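Local coordinates for protein hypothetical methylmalonyl-CoA decarboxylase alpha subunit (PDB 1X0U) that is of unestablished function but belongs to the carboxyl transferase family, with a ClpP/crotonase-type fold, and assembles as a hexamer, at residues T60-R65 with G108-N113; A350-F355 with I361-L366; I435-P440 with A467-L472; K37-A42 with G193-M198. All blocks are in the same frame, centred on the assembly; numbering follows the deposited sequence.

Contact 1 (T60-R65 with G108-N113); sequences TFATTR and GETHAN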
loop_
_atom_site.group_PDB
_atom_site.type_symbol
_atom_site.label_atom_id
_atom_site.label_comp_id
_atom_site.label_asym_id
_atom_site.label_seq_id
_atom_site.Cartn_x
_atom_site.Cartn_y
_atom_site.Cartn_z
ATOM N N THR A 60 38.528 -3.303 7.570
ATOM C CA THR A 60 39.861 -3.542 7.031
ATOM C C THR A 60 40.782 -4.376 7.921
ATOM O O THR A 60 41.617 -5.128 7.416
ATOM C CB THR A 60 40.561 -2.208 6.694
ATOM O OG1 THR A 60 41.929 -2.252 7.122
ATOM C CG2 THR A 60 39.848 -1.056 7.355
ATOM N N PHE A 61 40.639 -4.260 9.238
ATOM C CA PHE A 61 41.488 -5.031 10.137
ATOM C C PHE A 61 40.838 -6.321 10.625
ATOM O O PHE A 61 41.494 -7.141 11.266
ATOM C CB PHE A 61 41.903 -4.183 11.337
ATOM C CG PHE A 61 42.903 -3.107 11.011
ATOM C CD1 PHE A 61 42.594 -1.764 11.219
ATOM C CD2 PHE A 61 44.169 -3.434 10.535
ATOM C CE1 PHE A 61 43.533 -0.763 10.961
ATOM C CE2 PHE A 61 45.115 -2.437 10.275
ATOM C CZ PHE A 61 44.795 -1.100 10.491
ATOM N N ALA A 62 39.560 -6.511 10.312
ATOM C CA ALA A 62 38.838 -7.708 10.744
ATOM C C ALA A 62 39.598 -8.991 10.427
ATOM O O ALA A 62 40.000 -9.212 9.292
ATOM C CB ALA A 62 37.463 -7.746 10.098
ATOM N N THR A 63 39.783 -9.837 11.435
ATOM C CA THR A 63 40.511 -11.098 11.265
ATOM C C THR A 63 39.654 -12.331 11.513
ATOM O O THR A 63 38.490 -12.235 11.905
ATOM C CB THR A 63 41.725 -11.186 12.227
ATOM O OG1 THR A 63 41.320 -10.769 13.537
ATOM C CG2 THR A 63 42.866 -10.308 11.752
ATOM N N THR A 64 40.243 -13.499 11.278
ATOM C CA THR A 64 39.538 -14.753 11.506
ATOM C C THR A 64 39.502 -15.018 13.005
ATOM O O THR A 64 40.362 -14.545 13.743
ATOM C CB THR A 64 40.239 -15.935 10.830
ATOM O OG1 THR A 64 39.558 -17.144 11.184
ATOM C CG2 THR A 64 41.699 -16.025 11.276
ATOM N N ARG A 65 38.498 -15.770 13.442
ATOM C CA ARG A 65 38.337 -16.110 14.849
ATOM C C ARG A 65 38.526 -17.604 15.050
ATOM O O ARG A 65 38.446 -18.101 16.177
ATOM C CB ARG A 65 36.943 -15.717 15.332
ATOM C CG ARG A 65 36.625 -14.250 15.160
ATOM C CD ARG A 65 35.220 -13.974 15.599
ATOM N NE ARG A 65 34.815 -12.593 15.372
ATOM C CZ ARG A 65 33.654 -12.093 15.782
ATOM N NH1 ARG A 65 32.800 -12.866 16.437
ATOM N NH2 ARG A 65 33.343 -10.828 15.539
ATOM N N GLY A 108 36.781 -17.438 4.319
ATOM C CA GLY A 108 36.686 -17.606 5.759
ATOM C C GLY A 108 35.348 -17.079 6.260
ATOM O O GLY A 108 34.658 -16.348 5.536
ATOM N N GLU A 109 34.971 -17.452 7.483
ATOM C CA GLU A 109 33.713 -16.987 8.058
ATOM C C GLU A 109 33.711 -15.461 8.120
ATOM O O GLU A 109 32.753 -14.822 7.697
ATOM C CB GLU A 109 33.513 -17.555 9.472
ATOM C CG GLU A 109 32.116 -17.298 10.052
ATOM C CD GLU A 109 32.026 -17.617 11.540
ATOM O OE1 GLU A 109 30.911 -17.572 12.103
ATOM O OE2 GLU A 109 33.076 -17.906 12.153
ATOM N N THR A 110 34.779 -14.881 8.655
ATOM C CA THR A 110 34.895 -13.425 8.757
ATOM C C THR A 110 34.987 -12.839 7.343
ATOM O O THR A 110 34.472 -11.754 7.070
ATOM C CB THR A 110 36.151 -13.022 9.564
ATOM O OG1 THR A 110 36.065 -13.587 10.877
ATOM C CG2 THR A 110 36.263 -11.501 9.679
ATOM N N HIS A 111 35.649 -13.586 6.463
ATOM C CA HIS A 111 35.828 -13.218 5.054
ATOM C C HIS A 111 34.441 -13.080 4.414
ATOM O O HIS A 111 34.155 -12.102 3.729
ATOM C CB HIS A 111 36.658 -14.314 4.369
ATOM C CG HIS A 111 36.851 -14.134 2.895
ATOM N ND1 HIS A 111 38.084 -14.275 2.294
ATOM C CD2 HIS A 111 35.962 -13.951 1.888
ATOM C CE1 HIS A 111 37.947 -14.194 0.983
ATOM N NE2 HIS A 111 36.669 -13.997 0.710
ATOM N N ALA A 112 33.581 -14.057 4.666
ATOM C CA ALA A 112 32.224 -14.037 4.137
ATOM C C ALA A 112 31.403 -12.868 4.687
ATOM O O ALA A 112 30.754 -12.145 3.925
ATOM C CB ALA A 112 31.527 -15.353 4.441
ATOM N N ASN A 113 31.427 -12.672 6.001
ATOM C CA ASN A 113 30.653 -11.580 6.597
ATOM C C ASN A 113 31.035 -10.192 6.078
ATOM O O ASN A 113 30.189 -9.295 6.031
ATOM C CB ASN A 113 30.746 -11.624 8.127
ATOM C CG ASN A 113 30.191 -12.919 8.696
ATOM O OD1 ASN A 113 29.224 -13.467 8.169
ATOM N ND2 ASN A 113 30.796 -13.413 9.773
HETATM O O HOH W 1 37.336 -16.339 9.227
HETATM O O HOH W 2 36.068 -16.138 11.662
#
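T110, in the first turn of helix 109-125, carries this contact by fastening the helix start to the extended segment A62-T64. The helix belongs to a beta-alpha-beta crossover between the parallel strands 91-98 and 129-133 of a crotonase-type domain, and G108 is its N-cap. The tight part is gathered round one carbonyl. T110 OG1 donates to T63 O at 3.0 Å, with a C=O...donor angle of 129° and the donor 35° out of the carbonyl plane. T110 CG2 presses on the same oxygen, 3.2 Å from T63 O, and also meets A62 CB at 4.0 Å. Both approaches follow from one torsion: with chi1 at -59°, CG2 lies opposite the backbone N while OG1 sits beside it, turned to the loop. Threonine suits the place because one beta-branched side chain supplies both a hydroxyl for the carbonyl and a methyl for the alanine.

Toward T64 and R65 the fit is looser and water fills in. As a first-turn helix residue, T110 has no acceptor in the preceding turn for its N-H; the N atom donates a hydrogen bond to a water 3.0 Å away. That water is also hydrogen-bonded to T64 OG1, which has A66 N and E142 as further partners. The R65 side chain leads out of the contact to K482 of the second subunit and E109 of the third. A second water accepts from the R65 N-H and donates in turn to T110 OG1 at 2.7 Å.

Contact 2 (A350-F355 with I361-L366); sequences ARFIRF and IPLISL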
loop_
_atom_site.group_PDB
_atom_site.type_symbol
_atom_site.label_atom_id
_atom_site.label_comp_id
_atom_site.label_asym_id
_atom_site.label_seq_id
_atom_site.Cartn_x
_atom_site.Cartn_y
_atom_site.Cartn_z
ATOM N N ALA A 350 16.131 -15.531 -22.782
ATOM C CA ALA A 350 15.213 -15.432 -21.654
ATOM C C ALA A 350 15.809 -14.726 -20.436
ATOM O O ALA A 350 15.190 -13.821 -19.878
ATOM C CB ALA A 350 14.710 -16.810 -21.274
ATOM N N ARG A 351 17.014 -15.123 -20.038
ATOM C CA ARG A 351 17.679 -14.525 -18.877
ATOM C C ARG A 351 17.973 -13.056 -19.156
ATOM O O ARG A 351 17.859 -12.205 -18.274
ATOM C CB ARG A 351 18.983 -15.277 -18.578
ATOM C CG ARG A 351 19.250 -15.569 -17.094
ATOM C CD ARG A 351 19.666 -14.339 -16.350
ATOM N NE ARG A 351 19.978 -14.568 -14.932
ATOM C CZ ARG A 351 21.166 -14.944 -14.449
ATOM N NH1 ARG A 351 22.203 -15.172 -15.253
ATOM N NH2 ARG A 351 21.338 -15.020 -13.135
ATOM N N PHE A 352 18.370 -12.766 -20.389
ATOM C CA PHE A 352 18.662 -11.393 -20.787
ATOM C C PHE A 352 17.434 -10.483 -20.692
ATOM O O PHE A 352 17.508 -9.397 -20.119
ATOM C CB PHE A 352 19.190 -11.338 -22.227
ATOM C CG PHE A 352 19.477 -9.934 -22.716
ATOM C CD1 PHE A 352 20.588 -9.236 -22.258
ATOM C CD2 PHE A 352 18.647 -9.320 -23.652
ATOM C CE1 PHE A 352 20.879 -7.949 -22.725
ATOM C CE2 PHE A 352 18.930 -8.028 -24.130
ATOM C CZ PHE A 352 20.048 -7.344 -23.665
ATOM N N ILE A 353 16.299 -10.891 -21.247
ATOM C CA ILE A 353 15.163 -9.982 -21.163
ATOM C C ILE A 353 14.675 -9.733 -19.726
ATOM O O ILE A 353 14.312 -8.604 -19.378
ATOM C CB ILE A 353 13.972 -10.421 -22.068
ATOM C CG1 ILE A 353 13.305 -11.663 -21.521
ATOM C CG2 ILE A 353 14.478 -10.707 -23.509
ATOM C CD1 ILE A 353 13.697 -12.905 -22.309
ATOM N N ARG A 354 14.689 -10.771 -18.890
ATOM C CA ARG A 354 14.259 -10.613 -17.505
ATOM C C ARG A 354 15.133 -9.578 -16.807
ATOM O O ARG A 354 14.619 -8.712 -16.083
ATOM C CB ARG A 354 14.321 -11.943 -16.761
ATOM C CG ARG A 354 13.431 -13.041 -17.369
ATOM C CD ARG A 354 13.233 -14.177 -16.381
ATOM N NE ARG A 354 12.237 -13.853 -15.366
ATOM C CZ ARG A 354 12.368 -14.126 -14.074
ATOM N NH1 ARG A 354 13.468 -14.716 -13.632
ATOM N NH2 ARG A 354 11.383 -13.852 -13.232
ATOM N N PHE A 355 16.448 -9.652 -17.034
ATOM C CA PHE A 355 17.360 -8.688 -16.423
ATOM C C PHE A 355 17.014 -7.273 -16.872
ATOM O O PHE A 355 16.906 -6.364 -16.044
ATOM C CB PHE A 355 18.825 -8.972 -16.783
ATOM C CG PHE A 355 19.777 -7.916 -16.286
ATOM C CD1 PHE A 355 20.318 -7.992 -15.008
ATOM C CD2 PHE A 355 20.038 -6.781 -17.055
ATOM C CE1 PHE A 355 21.091 -6.951 -14.504
ATOM C CE2 PHE A 355 20.802 -5.744 -16.559
ATOM C CZ PHE A 355 21.331 -5.829 -15.272
ATOM N N ILE A 361 15.123 -1.516 -18.588
ATOM C CA ILE A 361 15.750 -1.324 -19.879
ATOM C C ILE A 361 14.781 -1.738 -20.995
ATOM O O ILE A 361 14.358 -2.889 -21.070
ATOM C CB ILE A 361 17.069 -2.135 -19.960
ATOM C CG1 ILE A 361 18.089 -1.539 -18.981
ATOM C CG2 ILE A 361 17.600 -2.143 -21.370
ATOM C CD1 ILE A 361 19.385 -2.296 -18.888
ATOM N N PRO A 362 14.399 -0.791 -21.866
ATOM C CA PRO A 362 13.480 -1.110 -22.966
ATOM C C PRO A 362 14.078 -2.226 -23.847
ATOM O O PRO A 362 15.302 -2.316 -24.000
ATOM C CB PRO A 362 13.377 0.214 -23.726
ATOM C CG PRO A 362 13.648 1.240 -22.689
ATOM C CD PRO A 362 14.759 0.639 -21.878
ATOM N N LEU A 363 13.224 -3.064 -24.432
ATOM C CA LEU A 363 13.704 -4.153 -25.281
ATOM C C LEU A 363 13.289 -4.080 -26.747
ATOM O O LEU A 363 12.118 -3.878 -27.068
ATOM C CB LEU A 363 13.246 -5.500 -24.730
ATOM C CG LEU A 363 13.873 -5.969 -23.420
ATOM C CD1 LEU A 363 12.969 -7.033 -22.774
ATOM C CD2 LEU A 363 15.278 -6.518 -23.698
ATOM N N ILE A 364 14.257 -4.265 -27.633
ATOM C CA ILE A 364 13.980 -4.260 -29.059
ATOM C C ILE A 364 14.229 -5.633 -29.663
ATOM O O ILE A 364 15.315 -6.197 -29.510
ATOM C CB ILE A 364 14.871 -3.252 -29.813
ATOM C CG1 ILE A 364 14.577 -1.830 -29.333
ATOM C CG2 ILE A 364 14.615 -3.356 -31.311
ATOM C CD1 ILE A 364 13.129 -1.418 -29.534
ATOM N N SER A 365 13.222 -6.168 -30.350
ATOM C CA SER A 365 13.367 -7.450 -31.027
ATOM C C SER A 365 13.515 -7.221 -32.539
ATOM O O SER A 365 12.784 -6.430 -33.137
ATOM C CB SER A 365 12.149 -8.347 -30.788
ATOM O OG SER A 365 12.002 -8.675 -29.422
ATOM N N LEU A 366 14.478 -7.912 -33.138
ATOM C CA LEU A 366 14.726 -7.848 -34.573
ATOM C C LEU A 366 14.573 -9.308 -34.945
ATOM O O LEU A 366 15.360 -10.154 -34.520
ATOM C CB LEU A 366 16.144 -7.332 -34.851
ATOM C CG LEU A 366 16.367 -5.924 -34.281
ATOM C CD1 LEU A 366 17.842 -5.567 -34.268
ATOM C CD2 LEU A 366 15.577 -4.932 -35.089
#
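L363, the first residue of strand 363-369, reaches across to I353 and F352 on helix 343-358, the nearest CA pair of the two segments, I353 and L363, being 7.3 Å apart. From CB, which points at the helix, the chain runs to CG, held beside the backbone N (chi1 -69°), and there it forks. One branch, CD1, lodges against I353, 3.6 Å from its CB and 4.0 Å from its CG2, the two side chains crossing at about a right angle. The other, CD2, comes obliquely to the F352 ring at 4.0 Å from CE2, and these two side chains run past each other in opposite directions. A leucine suits the spot because its two methyls can serve two neighbours at once. Nearer the connecting turn, the long arm of I361 brings CD1 to 4.4 Å from F355 CE2. No hydrogen bond links the segments, so apolar packing alone joins them. F352 and I353 also rest on V330 of the adjoining strand, and F355 meets the ring of F187. The packing joins the helix and second strand of a beta-alpha-beta unit: strand 325-332, helix 343-358, strand 363-369.

Contact 3 (I435-P440 with A467-L472); sequences IAVTGP and AEYRKL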
loop_
_atom_site.group_PDB
_atom_site.type_symbol
_atom_site.label_atom_id
_atom_site.label_comp_id
_atom_site.label_asym_id
_atom_site.label_seq_id
_atom_site.Cartn_x
_atom_site.Cartn_y
_atom_site.Cartn_z
ATOM N N ILE A 435 5.647 -13.610 -42.347
ATOM C CA ILE A 435 5.076 -14.155 -41.124
ATOM C C ILE A 435 4.244 -15.369 -41.520
ATOM O O ILE A 435 3.334 -15.267 -42.337
ATOM C CB ILE A 435 4.203 -13.083 -40.438
ATOM C CG1 ILE A 435 5.056 -11.843 -40.170
ATOM C CG2 ILE A 435 3.612 -13.620 -39.137
ATOM C CD1 ILE A 435 4.274 -10.608 -39.797
ATOM N N ALA A 436 4.575 -16.527 -40.961
ATOM C CA ALA A 436 3.847 -17.731 -41.306
ATOM C C ALA A 436 3.612 -18.631 -40.117
ATOM O O ALA A 436 4.464 -18.749 -39.239
ATOM C CB ALA A 436 4.589 -18.492 -42.398
ATOM N N VAL A 437 2.443 -19.266 -40.114
ATOM C CA VAL A 437 2.028 -20.175 -39.056
ATOM C C VAL A 437 3.092 -21.254 -38.922
ATOM O O VAL A 437 3.286 -21.816 -37.847
ATOM C CB VAL A 437 0.642 -20.802 -39.384
ATOM C CG1 VAL A 437 0.749 -21.742 -40.583
ATOM C CG2 VAL A 437 0.109 -21.522 -38.197
ATOM N N THR A 438 3.773 -21.523 -40.033
ATOM C CA THR A 438 4.866 -22.497 -40.110
ATOM C C THR A 438 5.629 -22.190 -41.400
ATOM O O THR A 438 5.183 -21.373 -42.212
ATOM C CB THR A 438 4.375 -23.965 -40.222
ATOM O OG1 THR A 438 3.332 -24.212 -39.271
ATOM C CG2 THR A 438 5.539 -24.927 -39.950
ATOM N N GLY A 439 6.772 -22.844 -41.592
ATOM C CA GLY A 439 7.521 -22.626 -42.816
ATOM C C GLY A 439 6.565 -22.964 -43.943
ATOM O O GLY A 439 5.860 -23.973 -43.862
ATOM N N PRO A 440 6.500 -22.141 -45.002
ATOM C CA PRO A 440 5.595 -22.397 -46.130
ATOM C C PRO A 440 5.545 -23.836 -46.636
ATOM O O PRO A 440 4.456 -24.407 -46.771
ATOM C CB PRO A 440 6.068 -21.405 -47.201
ATOM C CG PRO A 440 7.471 -21.040 -46.778
ATOM C CD PRO A 440 7.363 -20.981 -45.281
ATOM N N ALA A 467 4.890 -22.083 -53.818
ATOM C CA ALA A 467 5.072 -20.880 -54.620
ATOM C C ALA A 467 3.858 -19.975 -54.484
ATOM O O ALA A 467 3.993 -18.754 -54.393
ATOM C CB ALA A 467 5.278 -21.260 -56.083
ATOM N N GLU A 468 2.671 -20.577 -54.464
ATOM C CA GLU A 468 1.433 -19.812 -54.344
ATOM C C GLU A 468 1.157 -19.351 -52.909
ATOM O O GLU A 468 0.657 -18.249 -52.687
ATOM C CB GLU A 468 0.250 -20.628 -54.880
ATOM C CG GLU A 468 -0.219 -21.761 -53.980
ATOM C CD GLU A 468 -1.415 -22.512 -54.558
ATOM O OE1 GLU A 468 -2.048 -23.288 -53.810
ATOM O OE2 GLU A 468 -1.721 -22.330 -55.758
ATOM N N TYR A 469 1.488 -20.196 -51.940
ATOM C CA TYR A 469 1.287 -19.857 -50.542
ATOM C C TYR A 469 2.149 -18.651 -50.173
ATOM O O TYR A 469 1.732 -17.789 -49.402
ATOM C CB TYR A 469 1.667 -21.038 -49.649
ATOM C CG TYR A 469 1.349 -20.832 -48.186
ATOM C CD1 TYR A 469 0.068 -21.071 -47.694
ATOM C CD2 TYR A 469 2.322 -20.375 -47.296
ATOM C CE1 TYR A 469 -0.239 -20.865 -46.350
ATOM C CE2 TYR A 469 2.026 -20.163 -45.950
ATOM C CZ TYR A 469 0.741 -20.410 -45.487
ATOM O OH TYR A 469 0.428 -20.190 -44.170
ATOM N N ARG A 470 3.346 -18.576 -50.745
ATOM C CA ARG A 470 4.255 -17.476 -50.435
ATOM C C ARG A 470 3.821 -16.077 -50.860
ATOM O O ARG A 470 3.974 -15.129 -50.095
ATOM C CB ARG A 470 5.652 -17.771 -50.988
ATOM C CG ARG A 470 6.373 -18.894 -50.260
ATOM C CD ARG A 470 7.802 -19.044 -50.740
ATOM N NE ARG A 470 8.572 -17.818 -50.550
ATOM C CZ ARG A 470 9.071 -17.402 -49.390
ATOM N NH1 ARG A 470 8.895 -18.116 -48.288
ATOM N NH2 ARG A 470 9.742 -16.260 -49.336
ATOM N N LYS A 471 3.292 -15.913 -52.067
ATOM C CA LYS A 471 2.876 -14.566 -52.449
ATOM C C LYS A 471 1.579 -14.240 -51.725
ATOM O O LYS A 471 1.227 -13.078 -51.544
ATOM C CB LYS A 471 2.681 -14.430 -53.958
ATOM C CG LYS A 471 1.542 -15.240 -54.536
ATOM C CD LYS A 471 1.989 -16.649 -54.892
ATOM C CE LYS A 471 1.218 -17.184 -56.107
ATOM N NZ LYS A 471 -0.254 -17.234 -55.875
ATOM N N LEU A 472 0.886 -15.283 -51.292
ATOM C CA LEU A 472 -0.369 -15.140 -50.564
ATOM C C LEU A 472 -0.119 -14.722 -49.105
ATOM O O LEU A 472 -0.767 -13.805 -48.596
ATOM C CB LEU A 472 -1.131 -16.473 -50.598
ATOM C CG LEU A 472 -2.648 -16.452 -50.805
ATOM C CD1 LEU A 472 -2.970 -15.863 -52.174
ATOM C CD2 LEU A 472 -3.195 -17.868 -50.703
HETATM O O HOH W 3 0.767 -18.433 -42.201
#
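P440 packs against Y469 and R470, and V437 reaches Y469 alone. The contact joins the turn from strand 434-436 into helix 440-447 to helix 463-473, in the part of the chain that holds the second crotonase-type sheet. The ring of Y469 reaches over from its helix with CG opposite the backbone N (chi1 -174°), which carries the phenol across to the segment 435-440. There P440 CB lies 3.9 Å from Y469 CD2, an apolar contact that meets the ring obliquely. Farther along, a methyl packs on the hydroxyl in van der Waals contact: V437 CG1 stands 3.9 Å from Y469 OH, the two side chains crossing at about a right angle. Proline suits its position: G439 is the N-cap, and the first residue of helix 440-447 needs no N-H for the helix, so the ring can be spent on packing.

A second kind of contact involves a charged side chain. R470 slants across P440, its CG 4.0 Å from P440 CB, and then bends at chi3 (59°) so that the guanidinium turns its edge to the proline, with NH1 3.6 Å from P440 CG. NH2 makes a salt bridge to E434.

Water makes the polar link. One molecule accepts from V437 N at 2.8 Å and lies 2.7 Å from Y469 OH, so the tyrosine's hydroxyl is tied to the backbone just past strand 434-436.

In the fold, Y469 also packs on A443, V444 and L447 of helix 440-447 and on F69 of the fourth subunit, while A436 and P440 rest on Y410, so the turn touches the parallel strand 408-410 as well as helix 463-473.

Contact 4 (K37-A42 with G193-M198); sequences KGKLTA and GDAYYM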
loop_
_atom_site.group_PDB
_atom_site.type_symbol
_atom_site.label_atom_id
_atom_site.label_comp_id
_atom_site.label_asym_id
_atom_site.label_seq_id
_atom_site.Cartn_x
_atom_site.Cartn_y
_atom_site.Cartn_z
ATOM N N LYS A 37 52.277 -14.591 -12.588
ATOM C CA LYS A 37 51.282 -15.405 -13.291
ATOM C C LYS A 37 50.544 -14.542 -14.308
ATOM O O LYS A 37 49.837 -15.052 -15.175
ATOM C CB LYS A 37 50.256 -15.976 -12.306
ATOM C CG LYS A 37 50.783 -17.035 -11.344
ATOM C CD LYS A 37 49.693 -17.433 -10.338
ATOM C CE LYS A 37 50.127 -18.590 -9.447
ATOM N NZ LYS A 37 49.095 -18.908 -8.417
ATOM N N GLY A 38 50.711 -13.229 -14.196
ATOM C CA GLY A 38 50.034 -12.323 -15.100
ATOM C C GLY A 38 48.818 -11.707 -14.423
ATOM O O GLY A 38 47.997 -11.057 -15.068
ATOM N N LYS A 39 48.706 -11.895 -13.111
ATOM C CA LYS A 39 47.565 -11.359 -12.366
ATOM C C LYS A 39 47.911 -10.113 -11.562
ATOM O O LYS A 39 49.069 -9.893 -11.210
ATOM C CB LYS A 39 47.035 -12.412 -11.399
ATOM C CG LYS A 39 46.815 -13.771 -12.010
ATOM C CD LYS A 39 46.537 -14.790 -10.916
ATOM C CE LYS A 39 45.215 -14.506 -10.209
ATOM N NZ LYS A 39 45.083 -15.362 -9.000
ATOM N N LEU A 40 46.896 -9.306 -11.266
ATOM C CA LEU A 40 47.082 -8.104 -10.456
ATOM C C LEU A 40 46.631 -8.455 -9.039
ATOM O O LEU A 40 45.981 -9.479 -8.845
ATOM C CB LEU A 40 46.245 -6.940 -11.000
ATOM C CG LEU A 40 46.660 -6.367 -12.361
ATOM C CD1 LEU A 40 45.759 -5.188 -12.707
ATOM C CD2 LEU A 40 48.113 -5.926 -12.327
ATOM N N THR A 41 46.990 -7.633 -8.050
ATOM C CA THR A 41 46.589 -7.898 -6.670
ATOM C C THR A 41 45.183 -7.351 -6.465
ATOM O O THR A 41 44.693 -6.540 -7.262
ATOM C CB THR A 41 47.489 -7.198 -5.642
ATOM O OG1 THR A 41 47.332 -5.787 -5.786
ATOM C CG2 THR A 41 48.950 -7.560 -5.844
ATOM N N ALA A 42 44.549 -7.788 -5.385
ATOM C CA ALA A 42 43.198 -7.363 -5.061
ATOM C C ALA A 42 43.095 -5.848 -5.047
ATOM O O ALA A 42 42.177 -5.281 -5.641
ATOM C CB ALA A 42 42.777 -7.931 -3.700
ATOM N N GLY A 193 42.913 -17.720 -19.343
ATOM C CA GLY A 193 44.311 -17.943 -19.042
ATOM C C GLY A 193 44.448 -19.119 -18.096
ATOM O O GLY A 193 43.465 -19.589 -17.510
ATOM N N ASP A 194 45.678 -19.586 -17.940
ATOM C CA ASP A 194 45.974 -20.716 -17.072
ATOM C C ASP A 194 45.488 -20.518 -15.643
ATOM O O ASP A 194 45.040 -21.469 -15.007
ATOM C CB ASP A 194 47.482 -20.972 -17.045
ATOM C CG ASP A 194 47.844 -22.142 -16.164
ATOM O OD1 ASP A 194 47.522 -23.287 -16.542
ATOM O OD2 ASP A 194 48.432 -21.919 -15.089
ATOM N N ALA A 195 45.592 -19.282 -15.155
ATOM C CA ALA A 195 45.207 -18.909 -13.794
ATOM C C ALA A 195 43.715 -18.682 -13.522
ATOM O O ALA A 195 43.322 -18.427 -12.381
ATOM C CB ALA A 195 45.971 -17.674 -13.386
ATOM N N TYR A 196 42.879 -18.774 -14.546
ATOM C CA TYR A 196 41.457 -18.543 -14.328
ATOM C C TYR A 196 40.596 -19.717 -14.753
ATOM O O TYR A 196 40.721 -20.224 -15.857
ATOM C CB TYR A 196 40.997 -17.298 -15.085
ATOM C CG TYR A 196 41.960 -16.147 -15.004
ATOM C CD1 TYR A 196 42.931 -15.952 -15.987
ATOM C CD2 TYR A 196 41.912 -15.252 -13.938
ATOM C CE1 TYR A 196 43.827 -14.882 -15.909
ATOM C CE2 TYR A 196 42.801 -14.191 -13.851
ATOM C CZ TYR A 196 43.753 -14.006 -14.837
ATOM O OH TYR A 196 44.601 -12.924 -14.762
ATOM N N TYR A 197 39.717 -20.144 -13.861
ATOM C CA TYR A 197 38.815 -21.235 -14.159
ATOM C C TYR A 197 37.786 -21.356 -13.065
ATOM O O TYR A 197 37.873 -20.685 -12.042
ATOM C CB TYR A 197 39.589 -22.548 -14.301
ATOM C CG TYR A 197 40.442 -22.935 -13.109
ATOM C CD1 TYR A 197 39.870 -23.477 -11.959
ATOM C CD2 TYR A 197 41.843 -22.828 -13.163
ATOM C CE1 TYR A 197 40.665 -23.919 -10.894
ATOM C CE2 TYR A 197 42.647 -23.262 -12.104
ATOM C CZ TYR A 197 42.048 -23.811 -10.973
ATOM O OH TYR A 197 42.828 -24.260 -9.931
ATOM N N MET A 198 36.780 -22.177 -13.300
ATOM C CA MET A 198 35.781 -22.409 -12.280
ATOM C C MET A 198 35.011 -23.681 -12.549
ATOM O O MET A 198 34.650 -23.985 -13.687
ATOM C CB MET A 198 34.848 -21.188 -12.092
ATOM C CG MET A 198 33.943 -20.750 -13.224
ATOM S SD MET A 198 33.054 -19.205 -12.735
ATOM C CE MET A 198 33.534 -18.108 -13.934
HETATM O O HOH W 4 47.126 -14.402 -15.663
HETATM O O HOH W 5 45.129 -17.997 -9.870
#
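G38 ends helix 28-35 in a Schellman motif with positive phi (101°), and it faces a type I beta turn, G193 to Y196, closed by Y196 N to G193 O at 3.1 Å. Glycine suits G38 because a CB at these backbone angles would press on the carbonyl oxygen of K37. The turn leads from strand 187-191 of the first, crotonase-type sheet into strand 197-199, and the lysine loop packs against it. K39 does most of the touching: its stem runs past Y196 in the opposite direction, with CG 3.6 Å from Y196 OH. CD lies 3.8 Å from A195 CB, and the bend beyond it at chi3 (66°) turns CE and NZ onward. A195 CB also lies over one face of the Y196 ring, so one methyl touches both the lysine stem and the tyrosine face. A long lysine is apt, since its methylenes pack while its ammonium reaches a salt bridge with D134, a bond to Q34 and a cation-pi contact with F100. NZ also donates to a water, 2.8 Å away, that donates to A195 O. Y196 OH is bonded to E239, and it accepts a hydrogen bond from another water, 3.1 Å from that OH, which donates also to K37 O at 2.8 Å.

How the contacts relate
From the N terminus, the chain first enters contact 4 at residues 37-42, whose partner comes only at 193-198, closing a loop of 150 residues. Contact 1 opens and shuts within that loop, joining the segment after strand 56-57 to helix 109-125; the centres of the two contacts are about 23 Å apart. Both serve the part of the fold built round the first seven-stranded sheet. Contacts 2 and 3 follow in series, and no contact crosses another. Contact 2 closes the short connection from helix 343-358 to strand 363-369 of the second seven-stranded sheet, while contact 3 ties a later strand end to helix 463-473, about 65 Å from contact 1 between centres. Contacts 2 and 3 both touch the fourth subunit.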